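Local coordinates for protein lytic polysaccharide monooxygenase ([Kitasatospora] papulosa, PDB 6NDQ) that probably binds cellulose or a related polysaccharide and cleaves its glycosidic bonds oxidatively, using a copper ion as cofactor, at residues A26-Q29 with C34-A37; G58-A63 with Y165-A170. One frame throughout, in Å; residues are numbered along the deposited sequence.

How the contacts relate
Contact 1 is partly buried, and contact 2 is wholly so. Their centres are about 29 Å apart, on opposite sides of the chain's centre, and they share no helix or strand. Contact 1 joins two helices that are neighbours in sequence, 27-30 and 32-40, in the helical region between strands 2-6 and 52-54; contact 2 sets a short helical turn against the distant strand 160-170 of the β-sandwich. Each has one aromatic ring at its middle, joined in contact 1 by a methionine sulfur packed on helix backbone, and lacks hydrogen bonds between its segments. The tryptophan of 34-37 takes the aliphatic chain and stacked carboxylate of a glutamate along its face, whereas the phenylalanine of 58-63 takes an isoleucine methyl on its face and an amide oxygen at its edge.

Contact 1 (A26-Q29 with C34-A37)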
ATOM      1  N   ALA A  26      -1.621 -17.071  17.791  1.00 21.64           N
ATOM      2  CA  ALA A  26      -0.195 -17.080  17.508  1.00 25.57           C
ATOM      3  C   ALA A  26       0.217 -15.957  16.564  1.00 22.63           C
ATOM      4  O   ALA A  26       1.399 -15.600  16.534  1.00 26.06           O
ATOM      5  CB  ALA A  26       0.214 -18.434  16.930  1.00 25.66           C
ATOM      6  N   MET A  27      -0.731 -15.399  15.792  1.00 20.91           N
ATOM      7  CA  MET A  27      -0.455 -14.247  14.937  1.00 24.23           C
ATOM      8  C   MET A  27       0.113 -13.080  15.729  1.00 18.69           C
ATOM      9  O   MET A  27       0.825 -12.246  15.158  1.00 20.49           O
ATOM     10  CB  MET A  27      -1.740 -13.796  14.219  1.00 16.85           C
ATOM     11  CG  MET A  27      -1.507 -12.968  12.949  1.00 13.67           C
ATOM     12  SD  MET A  27      -2.982 -12.030  12.397  1.00 17.84           S
ATOM     13  CE  MET A  27      -4.194 -13.353  12.373  1.00 19.08           C
ATOM     14  N   GLU A  28      -0.197 -13.000  17.025  1.00 18.13           N
ATOM     15  CA  GLU A  28       0.362 -11.939  17.856  1.00 19.92           C
ATOM     16  C   GLU A  28       1.882 -12.004  17.874  1.00 23.27           C
ATOM     17  O   GLU A  28       2.565 -10.973  17.856  1.00 22.99           O
ATOM     18  CB  GLU A  28      -0.183 -12.036  19.280  1.00 18.97           C
ATOM     19  CG  GLU A  28       0.276 -10.879  20.149  1.00 19.65           C
ATOM     20  CD  GLU A  28      -0.419 -10.808  21.488  1.00 18.30           C
ATOM     21  OE1 GLU A  28      -1.227 -11.705  21.814  1.00 22.32           O
ATOM     22  OE2 GLU A  28      -0.111  -9.866  22.238  1.00 22.08           O
ATOM     23  N   GLN A  29       2.430 -13.202  17.909  1.00 23.12           N
ATOM     24  CA  GLN A  29       3.879 -13.310  17.847  1.00 24.20           C
ATOM     25  C   GLN A  29       4.387 -13.327  16.409  1.00 24.65           C
ATOM     26  O   GLN A  29       5.320 -12.586  16.073  1.00 27.67           O
ATOM     27  CB  GLN A  29       4.330 -14.569  18.604  1.00 26.63           C
ATOM     28  CG  GLN A  29       4.213 -14.435  20.133  1.00 28.72           C
ATOM     29  CD  GLN A  29       2.773 -14.519  20.645  1.00 29.41           C
ATOM     30  OE1 GLN A  29       2.329 -13.688  21.463  1.00 25.95           O
ATOM     31  NE2 GLN A  29       2.039 -15.521  20.168  1.00 22.66           N
ATOM     32  N   CYS A  34      -0.186  -7.550  11.379  1.00 18.34           N
ATOM     33  CA  CYS A  34      -1.446  -8.121  10.900  1.00 15.41           C
ATOM     34  C   CYS A  34      -2.385  -8.429  12.071  1.00 14.84           C
ATOM     35  O   CYS A  34      -3.601  -8.263  11.967  1.00 16.47           O
ATOM     36  CB  CYS A  34      -1.181  -9.388  10.062  1.00 19.30           C
ATOM     37  SG  CYS A  34      -0.544  -9.121   8.403  1.00 10.33           S
ATOM     38  N   TRP A  35      -1.838  -8.923  13.184  1.00 17.29           N
ATOM     39  CA  TRP A  35      -2.664  -9.244  14.349  1.00 16.76           C
ATOM     40  C   TRP A  35      -3.399  -8.014  14.869  1.00 14.29           C
ATOM     41  O   TRP A  35      -4.618  -8.053  15.082  1.00 17.98           O
ATOM     42  CB  TRP A  35      -1.801  -9.838  15.455  1.00 17.26           C
ATOM     43  CG  TRP A  35      -2.539 -10.071  16.723  1.00 15.33           C
ATOM     44  CD1 TRP A  35      -3.353 -11.128  17.021  1.00 19.69           C
ATOM     45  CD2 TRP A  35      -2.535  -9.232  17.871  1.00 16.17           C
ATOM     46  NE1 TRP A  35      -3.866 -10.987  18.286  1.00 21.90           N
ATOM     47  CE2 TRP A  35      -3.378  -9.828  18.830  1.00 18.02           C
ATOM     48  CE3 TRP A  35      -1.911  -8.021  18.180  1.00 22.66           C
ATOM     49  CZ2 TRP A  35      -3.601  -9.264  20.082  1.00 20.43           C
ATOM     50  CZ3 TRP A  35      -2.139  -7.453  19.432  1.00 22.85           C
ATOM     51  CH2 TRP A  35      -2.970  -8.083  20.371  1.00 22.52           C
ATOM     52  N   GLN A  36      -2.673  -6.910  15.080  1.00 15.01           N
ATOM     53  CA  GLN A  36      -3.348  -5.712  15.577  1.00 13.18           C
ATOM     54  C   GLN A  36      -4.345  -5.190  14.560  1.00 17.33           C
ATOM     55  O   GLN A  36      -5.350  -4.608  14.959  1.00 14.16           O
ATOM     56  CB  GLN A  36      -2.362  -4.600  15.978  1.00 16.39           C
ATOM     57  CG  GLN A  36      -1.467  -4.065  14.849  1.00 14.59           C
ATOM     58  CD  GLN A  36      -2.036  -2.824  14.158  1.00 17.17           C
ATOM     59  OE1 GLN A  36      -2.601  -1.959  14.815  1.00 14.94           O
ATOM     60  NE2 GLN A  36      -1.860  -2.730  12.838  1.00 15.93           N
ATOM     61  N   ALA A  37      -4.116  -5.435  13.259  1.00 15.47           N
ATOM     62  CA  ALA A  37      -5.086  -5.033  12.237  1.00 15.32           C
ATOM     63  C   ALA A  37      -6.330  -5.924  12.261  1.00 13.93           C
ATOM     64  O   ALA A  37      -7.469  -5.428  12.233  1.00 18.85           O
ATOM     65  CB  ALA A  37      -4.432  -5.051  10.848  1.00 14.45           C
TER
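Met27 and Glu28 are brought up to Trp35 on a turn closed by the hydrogen bond from Gln29 N to Ala26 O, 3.0 Å long. Glu28 lies alongside the indole, both side chains running the same way. Its CB sits over the five-membered ring of Trp35, 3.8 Å from the centroid and almost on the normal, a CH-pi contact. CG follows over the middle of the ring system. Because CG is anti to the backbone N (chi1 -175°) and the chain continues extended, the carboxylate ends over the six-membered ring, CD 3.8 Å from Trp35 CZ2, its plane only 4° from that of the indole. Met27 reaches past the base of the tryptophan instead: SD lies 3.4 Å from Trp35 N and 4.0 Å from Cys34 CB, so the thioether packs on the backbone and first side-chain carbons of helix 32-40. Replacing Trp35 by an alanine would remove the indole face and is likely to leave the Glu28 carboxylate free to turn. Both helices belong to the helical region between strands 2-6 and 52-54, where helix 10-18 borders them: Met27 and Cys34 touch Trp18, and the Cys34-Cys14 disulfide ties helix 32-40 to helix 10-18.

Contact 2 (G58-A63 with Y165-A170); sequences GDFPAA and YTIWQA
The Phe60 ring has Ile167 on one face, the carbonyl oxygen of Gly58 over the other, and the amide oxygen of Gln169 at its edge. Ile167 CG2 stands 4.0 Å from the ring centroid, 22° off the normal, in a CH-pi contact displaced toward the rim at CE2 and CZ. The second branch of Ile167 points back along the phenylalanine, with CD1 3.7 Å from Phe60 CD2, so that the two side chains lie antiparallel, each pointing back toward the other's backbone. With CG1 anti to its own carbonyl carbon (chi1 -60°), Ile167 offers both branches to the ring. Gly58 O, from the same segment as Phe60, lies 3.6 Å above the ring plane, likewise nearer the rim than the centre. Gln169 OE1 approaches in the plane, 4.0 Å from Phe60 CZ, and its amide is turned just 12° from the ring; the faintly positive ring hydrogens there probably suit the oxygen. That amide is held by hydrogen bonds at both ends, OE1 with Thr176 OG1 and NE2 with Asp174 OD2. Through Phe60, the weakly bonded helical turn 60-63 packs on strand 160-170 in the mixed sheet of the β-sandwich expected for this LPMO family; Tyr112 and Gln114 of strand 110-118 and Thr176 of strand 175-185, the antiparallel neighbours, also touch Phe60, and Trp131, from a loop, touches both Phe60 and Ile167.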
ATOM      1  N   GLY A  58      -6.940  15.015  -7.264  1.00 35.64           N
ATOM      2  CA  GLY A  58      -5.504  15.108  -7.447  1.00 41.47           C
ATOM      3  C   GLY A  58      -4.733  15.785  -6.331  1.00 44.44           C
ATOM      4  O   GLY A  58      -3.498  15.670  -6.297  1.00 39.54           O
ATOM      5  N   ASP A  59      -5.407  16.501  -5.426  1.00 45.81           N
ATOM      6  CA  ASP A  59      -4.754  17.098  -4.258  1.00 46.79           C
ATOM      7  C   ASP A  59      -4.734  16.037  -3.162  1.00 46.31           C
ATOM      8  O   ASP A  59      -5.665  15.908  -2.363  1.00 46.48           O
ATOM      9  CB  ASP A  59      -5.475  18.364  -3.808  1.00 48.02           C
ATOM     10  CG  ASP A  59      -4.595  19.270  -2.948  1.00 51.67           C
ATOM     11  OD1 ASP A  59      -3.399  18.952  -2.760  1.00 43.98           O
ATOM     12  OD2 ASP A  59      -5.106  20.302  -2.457  1.00 50.95           O
ATOM     13  N   PHE A  60      -3.651  15.273  -3.121  1.00 42.69           N
ATOM     14  CA  PHE A  60      -3.622  14.070  -2.303  1.00 38.40           C
ATOM     15  C   PHE A  60      -3.228  14.356  -0.855  1.00 36.59           C
ATOM     16  O   PHE A  60      -3.878  13.832   0.057  1.00 38.43           O
ATOM     17  CB  PHE A  60      -2.709  13.035  -2.963  1.00 35.72           C
ATOM     18  CG  PHE A  60      -3.273  12.497  -4.244  1.00 36.04           C
ATOM     19  CD1 PHE A  60      -4.627  12.213  -4.339  1.00 34.74           C
ATOM     20  CD2 PHE A  60      -2.477  12.316  -5.356  1.00 33.91           C
ATOM     21  CE1 PHE A  60      -5.171  11.725  -5.506  1.00 33.72           C
ATOM     22  CE2 PHE A  60      -3.020  11.828  -6.533  1.00 34.81           C
ATOM     23  CZ  PHE A  60      -4.369  11.535  -6.605  1.00 32.45           C
ATOM     24  N   PRO A  61      -2.207  15.172  -0.575  1.00 36.12           N
ATOM     25  CA  PRO A  61      -1.955  15.528   0.834  1.00 32.42           C
ATOM     26  C   PRO A  61      -3.104  16.290   1.484  1.00 39.09           C
ATOM     27  O   PRO A  61      -3.224  16.266   2.722  1.00 33.97           O
ATOM     28  CB  PRO A  61      -0.676  16.376   0.766  1.00 33.01           C
ATOM     29  CG  PRO A  61      -0.005  15.944  -0.508  1.00 37.09           C
ATOM     30  CD  PRO A  61      -1.131  15.666  -1.461  1.00 35.23           C
ATOM     31  N   ALA A  62      -3.969  16.942   0.698  1.00 38.95           N
ATOM     32  CA  ALA A  62      -5.053  17.719   1.292  1.00 40.96           C
ATOM     33  C   ALA A  62      -6.132  16.825   1.885  1.00 39.82           C
ATOM     34  O   ALA A  62      -6.847  17.243   2.802  1.00 42.66           O
ATOM     35  CB  ALA A  62      -5.666  18.662   0.260  1.00 39.66           C
ATOM     36  N   ALA A  63      -6.271  15.601   1.379  1.00 39.35           N
ATOM     37  CA  ALA A  63      -7.280  14.678   1.877  1.00 36.08           C
ATOM     38  C   ALA A  63      -6.696  13.560   2.728  1.00 25.49           C
ATOM     39  O   ALA A  63      -7.459  12.833   3.369  1.00 28.66           O
ATOM     40  CB  ALA A  63      -8.072  14.077   0.708  1.00 38.93           C
ATOM     41  N   TYR A 165       4.474   3.604  -1.635  1.00 15.57           N
ATOM     42  CA  TYR A 165       3.132   4.161  -1.564  1.00 13.70           C
ATOM     43  C   TYR A 165       2.666   4.316  -3.000  1.00 15.25           C
ATOM     44  O   TYR A 165       3.222   5.134  -3.749  1.00 16.47           O
ATOM     45  CB  TYR A 165       3.139   5.504  -0.834  1.00 12.57           C
ATOM     46  CG  TYR A 165       1.813   6.053  -0.363  1.00 16.23           C
ATOM     47  CD1 TYR A 165       0.926   5.277   0.372  1.00 15.83           C
ATOM     48  CD2 TYR A 165       1.480   7.387  -0.602  1.00 18.60           C
ATOM     49  CE1 TYR A 165      -0.279   5.811   0.827  1.00 14.50           C
ATOM     50  CE2 TYR A 165       0.281   7.917  -0.152  1.00 17.39           C
ATOM     51  CZ  TYR A 165      -0.592   7.122   0.566  1.00 17.71           C
ATOM     52  OH  TYR A 165      -1.795   7.587   1.063  1.00 12.56           O
ATOM     53  N   THR A 166       1.702   3.502  -3.397  1.00 14.59           N
ATOM     54  CA  THR A 166       1.147   3.559  -4.743  1.00 14.29           C
ATOM     55  C   THR A 166      -0.196   4.278  -4.708  1.00 15.82           C
ATOM     56  O   THR A 166      -1.063   3.939  -3.898  1.00 17.93           O
ATOM     57  CB  THR A 166       0.978   2.160  -5.339  1.00 16.06           C
ATOM     58  OG1 THR A 166       2.264   1.500  -5.338  1.00 16.46           O
ATOM     59  CG2 THR A 166       0.434   2.260  -6.784  1.00 19.07           C
ATOM     60  N   ILE A 167      -0.347   5.277  -5.571  1.00 15.30           N
ATOM     61  CA  ILE A 167      -1.596   6.026  -5.699  1.00 14.58           C
ATOM     62  C   ILE A 167      -2.198   5.708  -7.060  1.00 16.85           C
ATOM     63  O   ILE A 167      -1.572   5.955  -8.104  1.00 14.24           O
ATOM     64  CB  ILE A 167      -1.388   7.539  -5.543  1.00 19.73           C
ATOM     65  CG1 ILE A 167      -0.796   7.881  -4.175  1.00 20.86           C
ATOM     66  CG2 ILE A 167      -2.721   8.236  -5.707  1.00 17.14           C
ATOM     67  CD1 ILE A 167      -0.679   9.374  -3.901  1.00 22.23           C
ATOM     68  N   TRP A 168      -3.427   5.194  -7.043  1.00 17.35           N
ATOM     69  CA  TRP A 168      -4.134   4.716  -8.230  1.00 17.22           C
ATOM     70  C   TRP A 168      -5.348   5.608  -8.429  1.00 21.81           C
ATOM     71  O   TRP A 168      -6.304   5.556  -7.640  1.00 18.66           O
ATOM     72  CB  TRP A 168      -4.547   3.254  -8.077  1.00 19.41           C
ATOM     73  CG  TRP A 168      -5.523   2.728  -9.104  1.00 21.49           C
ATOM     74  CD1 TRP A 168      -5.778   3.239 -10.352  1.00 17.79           C
ATOM     75  CD2 TRP A 168      -6.347   1.558  -8.982  1.00 20.40           C
ATOM     76  NE1 TRP A 168      -6.726   2.476 -10.992  1.00 18.64           N
ATOM     77  CE2 TRP A 168      -7.090   1.439 -10.174  1.00 20.99           C
ATOM     78  CE3 TRP A 168      -6.546   0.615  -7.970  1.00 19.92           C
ATOM     79  CZ2 TRP A 168      -8.000   0.407 -10.387  1.00 21.79           C
ATOM     80  CZ3 TRP A 168      -7.455  -0.409  -8.183  1.00 22.57           C
ATOM     81  CH2 TRP A 168      -8.162  -0.512  -9.385  1.00 23.24           C
ATOM     82  N   GLN A 169      -5.311   6.415  -9.485  1.00 18.90           N
ATOM     83  CA  GLN A 169      -6.453   7.241  -9.865  1.00 19.18           C
ATOM     84  C   GLN A 169      -7.286   6.465 -10.882  1.00 23.08           C
ATOM     85  O   GLN A 169      -6.883   6.317 -12.044  1.00 23.90           O
ATOM     86  CB  GLN A 169      -5.987   8.578 -10.434  1.00 21.43           C
ATOM     87  CG  GLN A 169      -7.121   9.490 -10.851  1.00 25.32           C
ATOM     88  CD  GLN A 169      -8.006   9.879  -9.687  1.00 26.31           C
ATOM     89  OE1 GLN A 169      -7.516  10.214  -8.604  1.00 32.07           O
ATOM     90  NE2 GLN A 169      -9.315   9.840  -9.901  1.00 31.55           N
ATOM     91  N   ALA A 170      -8.444   5.974 -10.449  1.00 20.89           N
ATOM     92  CA  ALA A 170      -9.260   5.133 -11.313  1.00 22.73           C
ATOM     93  C   ALA A 170      -9.889   5.968 -12.422  1.00 25.52           C
ATOM     94  O   ALA A 170     -10.068   7.184 -12.291  1.00 24.72           O
ATOM     95  CB  ALA A 170     -10.344   4.418 -10.509  1.00 25.21           C
TER